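Local coordinates for protein exodeoxyribonuclease III (Archaeoglobus fulgidus, PDB 2VOA) that probably cleaves DNA at abasic sites as an AP endonuclease of the exonuclease III family, using magnesium or manganese ions, at residues Tyr128-Phe137 against Lys178-Asp186. The protein carries 1 engineered substitution. Sequence-based numbering, arbitrary orientation.
Sequences YHYLQKTVDF and KILELGFVD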
loop_
_atom_site.group_PDB
_atom_site.type_symbol
_atom_site.label_atom_id
_atom_site.label_comp_id
_atom_site.label_asym_id
_atom_site.label_seq_id
_atom_site.Cartn_x
_atom_site.Cartn_y
_atom_site.Cartn_z
ATOM N N TYR A 128 24.691 7.818 -28.015
ATOM C CA TYR A 128 24.971 8.552 -29.257
ATOM C C TYR A 128 25.462 7.631 -30.383
ATOM O O TYR A 128 24.892 7.600 -31.476
ATOM C CB TYR A 128 26.011 9.669 -28.995
ATOM C CG TYR A 128 26.463 10.370 -30.266
ATOM C CD1 TYR A 128 27.637 9.981 -30.922
ATOM C CD2 TYR A 128 25.698 11.403 -30.825
ATOM C CE1 TYR A 128 28.047 10.625 -32.098
ATOM C CE2 TYR A 128 26.096 12.051 -32.002
ATOM C CZ TYR A 128 27.270 11.642 -32.631
ATOM O OH TYR A 128 27.694 12.254 -33.786
ATOM N N HIS A 129 26.500 6.852 -30.101
ATOM C CA HIS A 129 27.077 5.988 -31.130
ATOM C C HIS A 129 26.111 4.876 -31.533
ATOM O O HIS A 129 26.018 4.525 -32.720
ATOM C CB HIS A 129 28.444 5.492 -30.673
ATOM C CG HIS A 129 29.451 6.595 -30.601
ATOM N ND1 HIS A 129 29.907 7.248 -31.729
ATOM C CD2 HIS A 129 30.051 7.196 -29.547
ATOM C CE1 HIS A 129 30.769 8.186 -31.372
ATOM N NE2 HIS A 129 30.869 8.181 -30.055
ATOM N N TYR A 130 25.355 4.383 -30.557
ATOM C CA TYR A 130 24.362 3.332 -30.796
ATOM C C TYR A 130 23.271 3.801 -31.767
ATOM O O TYR A 130 22.957 3.105 -32.755
ATOM C CB TYR A 130 23.797 2.826 -29.464
ATOM C CG TYR A 130 22.618 1.878 -29.585
ATOM C CD1 TYR A 130 22.795 0.521 -29.860
ATOM C CD2 TYR A 130 21.314 2.352 -29.415
ATOM C CE1 TYR A 130 21.675 -0.351 -29.962
ATOM C CE2 TYR A 130 20.213 1.502 -29.523
ATOM C CZ TYR A 130 20.402 0.164 -29.778
ATOM O OH TYR A 130 19.300 -0.670 -29.882
ATOM N N LEU A 131 22.719 4.986 -31.511
ATOM C CA LEU A 131 21.662 5.540 -32.371
ATOM C C LEU A 131 22.191 6.019 -33.717
ATOM O O LEU A 131 21.536 5.833 -34.734
ATOM C CB LEU A 131 20.938 6.666 -31.658
ATOM C CG LEU A 131 20.214 6.179 -30.392
ATOM C CD1 LEU A 131 19.731 7.400 -29.620
ATOM C CD2 LEU A 131 19.075 5.185 -30.684
ATOM N N GLN A 132 23.379 6.624 -33.729
ATOM C CA GLN A 132 24.020 7.009 -34.990
ATOM C C GLN A 132 24.186 5.794 -35.917
ATOM O O GLN A 132 24.016 5.898 -37.145
ATOM C CB GLN A 132 25.389 7.639 -34.710
ATOM C CG GLN A 132 26.086 8.174 -35.937
ATOM C CD GLN A 132 27.435 8.765 -35.608
ATOM O OE1 GLN A 132 28.255 8.148 -34.905
ATOM N NE2 GLN A 132 27.697 9.956 -36.137
ATOM N N LYS A 133 24.514 4.645 -35.324
ATOM C CA LYS A 133 24.808 3.422 -36.066
ATOM C C LYS A 133 23.547 2.722 -36.572
ATOM O O LYS A 133 23.554 2.118 -37.655
ATOM C CB LYS A 133 25.642 2.483 -35.176
ATOM C CG LYS A 133 25.705 1.039 -35.606
ATOM C CD LYS A 133 26.650 0.266 -34.708
ATOM C CE LYS A 133 26.127 -1.133 -34.449
ATOM N NZ LYS A 133 27.039 -1.883 -33.531
ATOM N N THR A 134 22.475 2.815 -35.785
ATOM C CA THR A 134 21.310 1.943 -35.966
ATOM C C THR A 134 20.001 2.626 -36.394
ATOM O O THR A 134 19.065 1.929 -36.814
ATOM C CB THR A 134 21.021 1.139 -34.699
ATOM O OG1 THR A 134 20.634 2.027 -33.646
ATOM C CG2 THR A 134 22.251 0.297 -34.276
ATOM N N VAL A 135 19.924 3.951 -36.275
ATOM C CA VAL A 135 18.689 4.671 -36.648
ATOM C C VAL A 135 18.695 5.186 -38.095
ATOM O O VAL A 135 19.655 5.831 -38.542
ATOM C CB VAL A 135 18.380 5.835 -35.684
ATOM C CG1 VAL A 135 17.209 6.683 -36.223
ATOM C CG2 VAL A 135 18.038 5.305 -34.302
ATOM N N ASP A 136 17.611 4.911 -38.814
ATOM C CA ASP A 136 17.465 5.432 -40.170
ATOM C C ASP A 136 16.662 6.718 -40.040
ATOM O O ASP A 136 15.474 6.673 -39.722
ATOM C CB ASP A 136 16.757 4.408 -41.067
ATOM C CG ASP A 136 16.500 4.933 -42.468
ATOM O OD1 ASP A 136 16.864 6.091 -42.765
ATOM O OD2 ASP A 136 15.968 4.158 -43.297
ATOM N N PHE A 137 17.316 7.857 -40.277
ATOM C CA PHE A 137 16.666 9.152 -40.056
ATOM C C PHE A 137 15.708 9.565 -41.178
ATOM O O PHE A 137 14.993 10.550 -41.041
ATOM C CB PHE A 137 17.697 10.243 -39.732
ATOM C CG PHE A 137 18.248 10.126 -38.343
ATOM C CD1 PHE A 137 19.326 9.285 -38.071
ATOM C CD2 PHE A 137 17.642 10.813 -37.293
ATOM C CE1 PHE A 137 19.809 9.161 -36.769
ATOM C CE2 PHE A 137 18.104 10.682 -36.007
ATOM C CZ PHE A 137 19.190 9.861 -35.735
ATOM N N LYS A 178 23.902 16.446 -27.917
ATOM C CA LYS A 178 24.704 15.842 -28.976
ATOM C C LYS A 178 23.919 14.758 -29.726
ATOM O O LYS A 178 24.015 14.638 -30.959
ATOM C CB LYS A 178 25.988 15.264 -28.365
ATOM C CG LYS A 178 26.927 14.601 -29.355
ATOM C CD LYS A 178 28.111 13.963 -28.633
ATOM C CE LYS A 178 28.926 13.097 -29.575
ATOM N NZ LYS A 178 30.278 12.767 -29.064
ATOM N N ILE A 179 23.121 13.992 -28.987
ATOM C CA ILE A 179 22.276 12.956 -29.591
ATOM C C ILE A 179 21.141 13.595 -30.387
ATOM O O ILE A 179 20.867 13.181 -31.509
ATOM C CB ILE A 179 21.679 11.994 -28.548
ATOM C CG1 ILE A 179 22.777 11.465 -27.581
ATOM C CG2 ILE A 179 20.991 10.821 -29.258
ATOM C CD1 ILE A 179 22.243 10.584 -26.383
ATOM N N LEU A 180 20.483 14.602 -29.825
ATOM C CA LEU A 180 19.416 15.301 -30.569
ATOM C C LEU A 180 19.898 15.791 -31.941
ATOM O O LEU A 180 19.150 15.779 -32.920
ATOM C CB LEU A 180 18.898 16.504 -29.768
ATOM C CG LEU A 180 18.180 16.207 -28.445
ATOM C CD1 LEU A 180 17.409 17.456 -27.969
ATOM C CD2 LEU A 180 17.271 15.026 -28.549
ATOM N N GLU A 181 21.155 16.235 -31.992
ATOM C CA GLU A 181 21.735 16.801 -33.211
ATOM C C GLU A 181 21.837 15.785 -34.355
ATOM O O GLU A 181 22.073 16.161 -35.512
ATOM C CB GLU A 181 23.116 17.390 -32.920
ATOM C CG GLU A 181 23.097 18.743 -32.241
ATOM C CD GLU A 181 24.510 19.211 -31.840
ATOM O OE1 GLU A 181 25.516 18.552 -32.214
ATOM O OE2 GLU A 181 24.612 20.241 -31.138
ATOM N N LEU A 182 21.693 14.504 -34.029
ATOM C CA LEU A 182 21.662 13.445 -35.046
ATOM C C LEU A 182 20.438 13.589 -35.957
ATOM O O LEU A 182 20.429 13.089 -37.100
ATOM C CB LEU A 182 21.650 12.062 -34.397
ATOM C CG LEU A 182 22.946 11.557 -33.764
ATOM C CD1 LEU A 182 22.681 10.208 -33.101
ATOM C CD2 LEU A 182 24.054 11.423 -34.797
ATOM N N GLY A 183 19.415 14.257 -35.434
ATOM C CA GLY A 183 18.203 14.542 -36.203
ATOM C C GLY A 183 16.961 14.098 -35.480
ATOM O O GLY A 183 15.961 13.701 -36.111
ATOM N N PHE A 184 17.001 14.117 -34.151
ATOM C CA PHE A 184 15.798 13.878 -33.382
ATOM C C PHE A 184 15.105 15.191 -33.084
ATOM O O PHE A 184 15.765 16.210 -32.793
ATOM C CB PHE A 184 16.111 13.147 -32.095
ATOM C CG PHE A 184 16.456 11.708 -32.292
ATOM C CD1 PHE A 184 17.786 11.284 -32.173
ATOM C CD2 PHE A 184 15.461 10.771 -32.595
ATOM C CE1 PHE A 184 18.109 9.941 -32.343
ATOM C CE2 PHE A 184 15.775 9.418 -32.770
ATOM C CZ PHE A 184 17.096 9.008 -32.634
ATOM N N VAL A 185 13.779 15.179 -33.190
ATOM C CA VAL A 185 12.980 16.359 -32.844
ATOM C C VAL A 185 12.252 16.136 -31.499
ATOM O O VAL A 185 11.531 15.150 -31.337
ATOM C CB VAL A 185 11.954 16.657 -33.942
ATOM C CG1 VAL A 185 11.165 17.887 -33.577
ATOM C CG2 VAL A 185 12.693 16.876 -35.291
ATOM N N ASP A 186 12.429 17.069 -30.564
ATOM C CA ASP A 186 11.794 16.972 -29.231
ATOM C C ASP A 186 10.388 17.514 -29.474
ATOM O O ASP A 186 10.170 18.735 -29.457
ATOM C CB ASP A 186 12.548 17.890 -28.265
ATOM C CG ASP A 186 12.153 17.733 -26.794
ATOM O OD1 ASP A 186 11.138 17.104 -26.432
ATOM O OD2 ASP A 186 12.911 18.272 -25.955
#
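With CG of Y128 anti to its own N (chi1 174°) and the K178 chain extended, the two side chains cross at about a right angle, the lysine methylenes lying over one face of the tyrosine ring. K178 CE lies 3.5 Å from the centroid of the Y128 ring, almost on its normal, in a CH-pi contact. Beyond it K178 NZ makes a cation-pi contact, 4.5 Å from the same Y128 centroid, and a salt bridge to E125. I179 CA meets the ring edge, and L182 CD2 lies 3.5 Å from Y128 CE2. Shortening Y128 to an alanine would probably leave the K178 chain without its aromatic platform and open a gap beside L182. Deeper in, L131 CD1 reaches I179 CG2 at 3.7 Å, and W143 of strand 141-144 lies against both residues. Past the helix end, the F137 ring turns its edge to the face of F184, centroids 5.0 Å apart and planes at 69°. L182 O lies over the centre of one F137 face; V135 CG1 covers the rim of the other. G183, at positive phi, turns the chain from helix 170-180 into strand 185-186; a side chain there would crowd F137 CD2 and the carbonyl O of L182. The buried G183 O, at the edge of the F137 ring, has no hydrogen-bond partner in the model. The contact thus packs helices 115-134 and 170-180 together beside a sheet of the DNase I-like fold. With no hydrogen bond between the segments, fit of shape carries the contact, carbonyl oxygens packing on F137 and the lysine charge shared at the margin between the Y128 ring and E125.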